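Local coordinates for NAD-dependent epimerase/dehydratase domain-containing protein (Ruegeria pomeroyi DSS-3, PDB 3IUS) that is of unknown function but, as a member of the NAD-dependent epimerase/dehydratase family with a Rossmann-type fold, probably binds a nicotinamide dinucleotide, at residues G169-S181 and A239-K253. Sequence-based numbering, arbitrary orientation.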
loop_
_atom_site.group_PDB
_atom_site.type_symbol
_atom_site.label_atom_id
_atom_site.label_comp_id
_atom_site.label_asym_id
_atom_site.label_seq_id
_atom_site.Cartn_x
_atom_site.Cartn_y
_atom_site.Cartn_z
ATOM N N GLY A 169 -3.723 2.207 -27.332
ATOM C CA GLY A 169 -3.772 0.964 -26.582
ATOM C C GLY A 169 -4.301 1.133 -25.170
ATOM O O GLY A 169 -3.908 0.404 -24.256
ATOM N N ILE A 170 -5.189 2.108 -24.991
ATOM C CA ILE A 170 -5.861 2.319 -23.710
ATOM C C ILE A 170 -7.366 2.150 -23.872
ATOM O O ILE A 170 -7.963 2.661 -24.821
ATOM C CB ILE A 170 -5.572 3.716 -23.125
ATOM C CG1 ILE A 170 -5.533 4.763 -24.241
ATOM C CG2 ILE A 170 -4.265 3.711 -22.350
ATOM C CD1 ILE A 170 -5.377 6.186 -23.745
ATOM N N ARG A 171 -7.976 1.428 -22.943
ATOM C CA ARG A 171 -9.402 1.156 -23.017
ATOM C C ARG A 171 -10.017 1.206 -21.629
ATOM O O ARG A 171 -9.354 0.916 -20.635
ATOM C CB ARG A 171 -9.644 -0.206 -23.672
ATOM C CG ARG A 171 -8.744 -1.310 -23.139
ATOM C CD ARG A 171 -8.223 -2.203 -24.259
ATOM N NE ARG A 171 -9.197 -3.196 -24.708
ATOM C CZ ARG A 171 -9.376 -4.382 -24.134
ATOM N NH1 ARG A 171 -8.655 -4.723 -23.070
ATOM N NH2 ARG A 171 -10.280 -5.227 -24.616
ATOM N N ARG A 172 -11.283 1.596 -21.566
ATOM C CA ARG A 172 -11.995 1.627 -20.297
ATOM C C ARG A 172 -12.844 0.370 -20.163
ATOM O O ARG A 172 -13.782 0.161 -20.932
ATOM C CB ARG A 172 -12.851 2.894 -20.186
ATOM C CG ARG A 172 -12.035 4.180 -20.052
ATOM C CD ARG A 172 -12.914 5.421 -19.999
ATOM N NE ARG A 172 -13.694 5.575 -21.225
ATOM C CZ ARG A 172 -15.020 5.635 -21.261
ATOM N NH1 ARG A 172 -15.716 5.581 -20.131
ATOM N NH2 ARG A 172 -15.646 5.770 -22.423
ATOM N N ILE A 173 -12.501 -0.478 -19.197
ATOM C CA ILE A 173 -13.245 -1.709 -18.960
ATOM C C ILE A 173 -14.454 -1.427 -18.079
ATOM O O ILE A 173 -14.312 -0.937 -16.953
ATOM C CB ILE A 173 -12.375 -2.777 -18.266
ATOM C CG1 ILE A 173 -11.059 -2.984 -19.020
ATOM C CG2 ILE A 173 -13.144 -4.079 -18.116
ATOM C CD1 ILE A 173 -11.233 -3.445 -20.449
ATOM N N ILE A 174 -15.639 -1.761 -18.578
ATOM C CA ILE A 174 -16.880 -1.483 -17.858
ATOM C C ILE A 174 -17.492 -2.724 -17.199
ATOM O O ILE A 174 -18.072 -3.566 -17.866
ATOM C CB ILE A 174 -17.927 -0.838 -18.790
ATOM C CG1 ILE A 174 -17.306 0.319 -19.570
ATOM C CG2 ILE A 174 -19.133 -0.355 -17.993
ATOM C CD1 ILE A 174 -16.808 1.434 -18.683
ATOM N N LYS A 175 -17.356 -2.840 -15.877
ATOM C CA LYS A 175 -18.045 -3.885 -15.133
ATOM C C LYS A 175 -19.129 -3.203 -14.311
ATOM O O LYS A 175 -18.826 -2.331 -13.493
ATOM C CB LYS A 175 -17.077 -4.600 -14.186
ATOM C CG LYS A 175 -17.739 -5.610 -13.258
ATOM C CD LYS A 175 -17.863 -6.968 -13.916
ATOM C CE LYS A 175 -18.591 -7.962 -13.026
ATOM N NZ LYS A 175 -17.914 -8.180 -11.725
ATOM N N PRO A 176 -20.396 -3.595 -14.520
ATOM C CA PRO A 176 -21.514 -2.907 -13.873
ATOM C C PRO A 176 -21.350 -2.904 -12.359
ATOM O O PRO A 176 -21.089 -3.957 -11.776
ATOM C CB PRO A 176 -22.725 -3.761 -14.263
ATOM C CG PRO A 176 -22.308 -4.477 -15.490
ATOM C CD PRO A 176 -20.848 -4.752 -15.311
ATOM N N GLY A 177 -21.478 -1.727 -11.757
ATOM C CA GLY A 177 -21.409 -1.581 -10.312
ATOM C C GLY A 177 -20.006 -1.567 -9.741
ATOM O O GLY A 177 -19.826 -1.257 -8.567
ATOM N N GLN A 178 -19.013 -1.907 -10.558
ATOM C CA GLN A 178 -17.638 -2.034 -10.069
ATOM C C GLN A 178 -17.029 -0.715 -9.603
ATOM O O GLN A 178 -17.081 0.286 -10.295
ATOM C CB GLN A 178 -16.733 -2.654 -11.133
ATOM C CG GLN A 178 -15.322 -2.920 -10.641
ATOM C CD GLN A 178 -15.244 -4.153 -9.768
ATOM O OE1 GLN A 178 -15.754 -5.208 -10.125
ATOM N NE2 GLN A 178 -14.607 -4.023 -8.615
ATOM N N VAL A 179 -16.455 -0.726 -8.408
ATOM C CA VAL A 179 -15.646 0.394 -7.968
ATOM C C VAL A 179 -14.324 -0.149 -7.432
ATOM O O VAL A 179 -14.250 -1.307 -7.002
ATOM C CB VAL A 179 -16.358 1.203 -6.874
ATOM C CG1 VAL A 179 -17.659 1.791 -7.398
ATOM C CG2 VAL A 179 -16.622 0.323 -5.662
ATOM N N PHE A 180 -13.282 0.678 -7.467
ATOM C CA PHE A 180 -12.004 0.326 -6.854
ATOM C C PHE A 180 -11.605 1.334 -5.779
ATOM O O PHE A 180 -11.956 2.508 -5.851
ATOM C CB PHE A 180 -10.893 0.227 -7.899
ATOM C CG PHE A 180 -11.015 -0.962 -8.801
ATOM C CD1 PHE A 180 -11.373 -2.199 -8.296
ATOM C CD2 PHE A 180 -10.740 -0.847 -10.152
ATOM C CE1 PHE A 180 -11.474 -3.301 -9.128
ATOM C CE2 PHE A 180 -10.839 -1.944 -10.990
ATOM C CZ PHE A 180 -11.211 -3.171 -10.477
ATOM N N SER A 181 -10.881 0.873 -4.769
ATOM C CA SER A 181 -10.386 1.790 -3.766
ATOM C C SER A 181 -9.003 2.292 -4.146
ATOM O O SER A 181 -8.167 1.531 -4.648
ATOM C CB SER A 181 -10.316 1.104 -2.400
ATOM O OG SER A 181 -11.525 0.437 -2.123
ATOM N N ALA A 239 -14.099 -8.052 -22.962
ATOM C CA ALA A 239 -12.771 -7.441 -23.020
ATOM C C ALA A 239 -11.627 -8.428 -23.276
ATOM O O ALA A 239 -10.472 -8.020 -23.421
ATOM C CB ALA A 239 -12.503 -6.647 -21.739
ATOM N N ASP A 240 -11.953 -9.717 -23.336
ATOM C CA ASP A 240 -10.944 -10.775 -23.410
ATOM C C ASP A 240 -9.735 -10.446 -22.539
ATOM O O ASP A 240 -8.681 -10.047 -23.036
ATOM C CB ASP A 240 -10.498 -11.028 -24.849
ATOM C CG ASP A 240 -9.687 -12.304 -24.986
ATOM O OD1 ASP A 240 -8.666 -12.290 -25.707
ATOM O OD2 ASP A 240 -10.068 -13.319 -24.359
ATOM N N LEU A 241 -9.901 -10.606 -21.234
ATOM C CA LEU A 241 -8.831 -10.317 -20.297
ATOM C C LEU A 241 -8.123 -11.600 -19.900
ATOM O O LEU A 241 -8.717 -12.675 -19.920
ATOM C CB LEU A 241 -9.389 -9.634 -19.051
ATOM C CG LEU A 241 -10.073 -8.280 -19.249
ATOM C CD1 LEU A 241 -10.598 -7.746 -17.923
ATOM C CD2 LEU A 241 -9.118 -7.283 -19.893
ATOM N N THR A 242 -6.850 -11.481 -19.550
ATOM C CA THR A 242 -6.119 -12.594 -18.973
ATOM C C THR A 242 -6.744 -12.887 -17.619
ATOM O O THR A 242 -7.421 -12.028 -17.050
ATOM C CB THR A 242 -4.633 -12.248 -18.779
ATOM O OG1 THR A 242 -4.507 -11.251 -17.759
ATOM C CG2 THR A 242 -4.034 -11.719 -20.081
ATOM N N PRO A 243 -6.539 -14.106 -17.106
ATOM C CA PRO A 243 -7.071 -14.484 -15.792
ATOM C C PRO A 243 -6.726 -13.469 -14.707
ATOM O O PRO A 243 -7.601 -13.106 -13.926
ATOM C CB PRO A 243 -6.392 -15.825 -15.521
ATOM C CG PRO A 243 -6.191 -16.407 -16.888
ATOM C CD PRO A 243 -5.874 -15.236 -17.781
HETATM N N MSE A 244 -5.478 -13.013 -14.666
HETATM C CA MSE A 244 -5.061 -12.024 -13.676
HETATM C C MSE A 244 -5.891 -10.746 -13.781
HETATM O O MSE A 244 -6.469 -10.293 -12.800
HETATM C CB MSE A 244 -3.575 -11.699 -13.831
HETATM C CG MSE A 244 -3.021 -10.787 -12.746
HETATM SE SE MSE A 244 -3.242 -11.514 -10.940
HETATM C CE MSE A 244 -2.075 -10.259 -10.000
ATOM N N ALA A 245 -5.950 -10.172 -14.981
ATOM C CA ALA A 245 -6.708 -8.948 -15.197
ATOM C C ALA A 245 -8.161 -9.135 -14.779
ATOM O O ALA A 245 -8.759 -8.260 -14.149
ATOM C CB ALA A 245 -6.619 -8.518 -16.664
ATOM N N ARG A 246 -8.723 -10.288 -15.125
ATOM C CA ARG A 246 -10.112 -10.590 -14.811
ATOM C C ARG A 246 -10.330 -10.697 -13.305
ATOM O O ARG A 246 -11.392 -10.338 -12.798
ATOM C CB ARG A 246 -10.536 -11.896 -15.488
ATOM C CG ARG A 246 -11.873 -12.444 -15.018
ATOM C CD ARG A 246 -12.211 -13.744 -15.728
ATOM N NE ARG A 246 -12.163 -13.585 -17.179
ATOM C CZ ARG A 246 -13.196 -13.197 -17.922
ATOM N NH1 ARG A 246 -14.363 -12.934 -17.347
ATOM N NH2 ARG A 246 -13.061 -13.074 -19.237
ATOM N N SER A 247 -9.317 -11.185 -12.597
ATOM C CA SER A 247 -9.428 -11.424 -11.161
ATOM C C SER A 247 -9.675 -10.135 -10.380
ATOM O O SER A 247 -10.197 -10.167 -9.263
ATOM C CB SER A 247 -8.173 -12.126 -10.634
ATOM O OG SER A 247 -8.373 -12.604 -9.313
ATOM N N PHE A 248 -9.298 -9.003 -10.965
ATOM C CA PHE A 248 -9.472 -7.720 -10.286
ATOM C C PHE A 248 -10.910 -7.222 -10.356
ATOM O O PHE A 248 -11.320 -6.364 -9.572
ATOM C CB PHE A 248 -8.514 -6.670 -10.849
ATOM C CG PHE A 248 -7.072 -6.952 -10.555
ATOM C CD1 PHE A 248 -6.642 -7.131 -9.248
ATOM C CD2 PHE A 248 -6.146 -7.037 -11.579
ATOM C CE1 PHE A 248 -5.314 -7.393 -8.967
ATOM C CE2 PHE A 248 -4.815 -7.297 -11.306
ATOM C CZ PHE A 248 -4.399 -7.474 -9.998
ATOM N N TYR A 249 -11.671 -7.768 -11.296
ATOM C CA TYR A 249 -13.066 -7.396 -11.467
ATOM C C TYR A 249 -13.991 -8.462 -10.892
ATOM O O TYR A 249 -15.181 -8.493 -11.203
ATOM C CB TYR A 249 -13.376 -7.174 -12.952
ATOM C CG TYR A 249 -12.779 -5.909 -13.526
ATOM C CD1 TYR A 249 -13.504 -4.721 -13.549
ATOM C CD2 TYR A 249 -11.490 -5.897 -14.045
ATOM C CE1 TYR A 249 -12.961 -3.560 -14.073
ATOM C CE2 TYR A 249 -10.940 -4.739 -14.573
ATOM C CZ TYR A 249 -11.679 -3.575 -14.582
ATOM O OH TYR A 249 -11.135 -2.425 -15.106
ATOM N N SER A 250 -13.442 -9.334 -10.051
ATOM C CA SER A 250 -14.215 -10.439 -9.491
ATOM C C SER A 250 -14.614 -10.180 -8.044
ATOM O O SER A 250 -15.308 -10.988 -7.437
ATOM C CB SER A 250 -13.426 -11.748 -9.573
ATOM O OG SER A 250 -12.307 -11.718 -8.703
ATOM N N GLU A 251 -14.166 -9.058 -7.498
ATOM C CA GLU A 251 -14.503 -8.685 -6.130
ATOM C C GLU A 251 -14.881 -7.216 -6.100
ATOM O O GLU A 251 -14.187 -6.382 -6.671
ATOM C CB GLU A 251 -13.312 -8.906 -5.196
ATOM C CG GLU A 251 -12.919 -10.352 -5.001
ATOM C CD GLU A 251 -11.773 -10.511 -4.021
ATOM O OE1 GLU A 251 -10.932 -9.591 -3.928
ATOM O OE2 GLU A 251 -11.714 -11.558 -3.342
ATOM N N ASN A 252 -15.972 -6.896 -5.415
ATOM C CA ASN A 252 -16.405 -5.514 -5.315
ATOM C C ASN A 252 -16.794 -5.168 -3.883
ATOM O O ASN A 252 -17.643 -5.826 -3.306
ATOM C CB ASN A 252 -17.579 -5.266 -6.256
ATOM C CG ASN A 252 -17.852 -3.797 -6.469
ATOM O OD1 ASN A 252 -16.926 -2.987 -6.552
ATOM N ND2 ASN A 252 -19.123 -3.441 -6.541
ATOM N N LYS A 253 -16.169 -4.133 -3.327
ATOM C CA LYS A 253 -16.528 -3.643 -2.001
ATOM C C LYS A 253 -16.208 -2.152 -1.859
ATOM O O LYS A 253 -15.566 -1.564 -2.725
ATOM C CB LYS A 253 -15.803 -4.446 -0.920
ATOM C CG LYS A 253 -14.328 -4.098 -0.746
ATOM C CD LYS A 253 -13.433 -4.910 -1.651
ATOM C CE LYS A 253 -11.964 -4.580 -1.411
ATOM N NZ LYS A 253 -11.096 -5.199 -2.446
HETATM O O HOH W 1 -13.959 -3.008 -4.990
HETATM O O HOH W 2 -13.870 0.471 -3.618
#
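Beside the small two-stranded parallel sheet 172-174/233-235 of this SDR-type Rossmann protein, probably an atypical SDR, the strand 172-174 and its outgoing type II turn (Lys-175 to Gln-178) pack against the residues flanking the short helix 243-247, with the Tyr-249 ring wedged between Ile-173 and Phe-180. CG2 of Ile-173 lies over one face of the tyrosine in a CH-pi contact, 4.2 Å from the ring centroid. Over the opposite face Phe-180 presents its edge, a T-shaped pair with planes at 63° and CZ above the ring centre. The same phenyl edge, at CE1, meets Phe-248 O in its plane. CD1 of Ile-173 reaches the other way, to Ala-239 CB at 3.7 Å; both residues also touch Val-234 of the strand 233-235, which pairs with 172-174. Beyond them, Arg-171 bends at chi2 and chi3 to bring NH2 within 3.0 Å of Ala-239 O, the acceptor lying in the guanidinium plane and the N-H...O angle nearly straight.

Lys-175 lays CB against Tyr-249 CD1 and then curls back, turning at chi2 (86°) and chi4, until NZ sits 2.8 Å from Tyr-249 O, almost in line with that carbonyl; Phe-236 adds a cation-pi partner. The buried Gln-178 amide sits roughly perpendicular to the tyrosine ring, and its NE2 serves two carbonyls: Glu-251 O in the amide plane and, less squarely, Val-179 O of its own segment. A water bridges Val-179 O, to which it donates, and Lys-253 N, from which it accepts. Asn-252, whose backbone N is bound by Asp-109, clasps the end of the turn: ND2 makes a weak bond to Gly-177 O, while OD1 accepts Val-179 N at 3.0 Å in a bond straight to 176°.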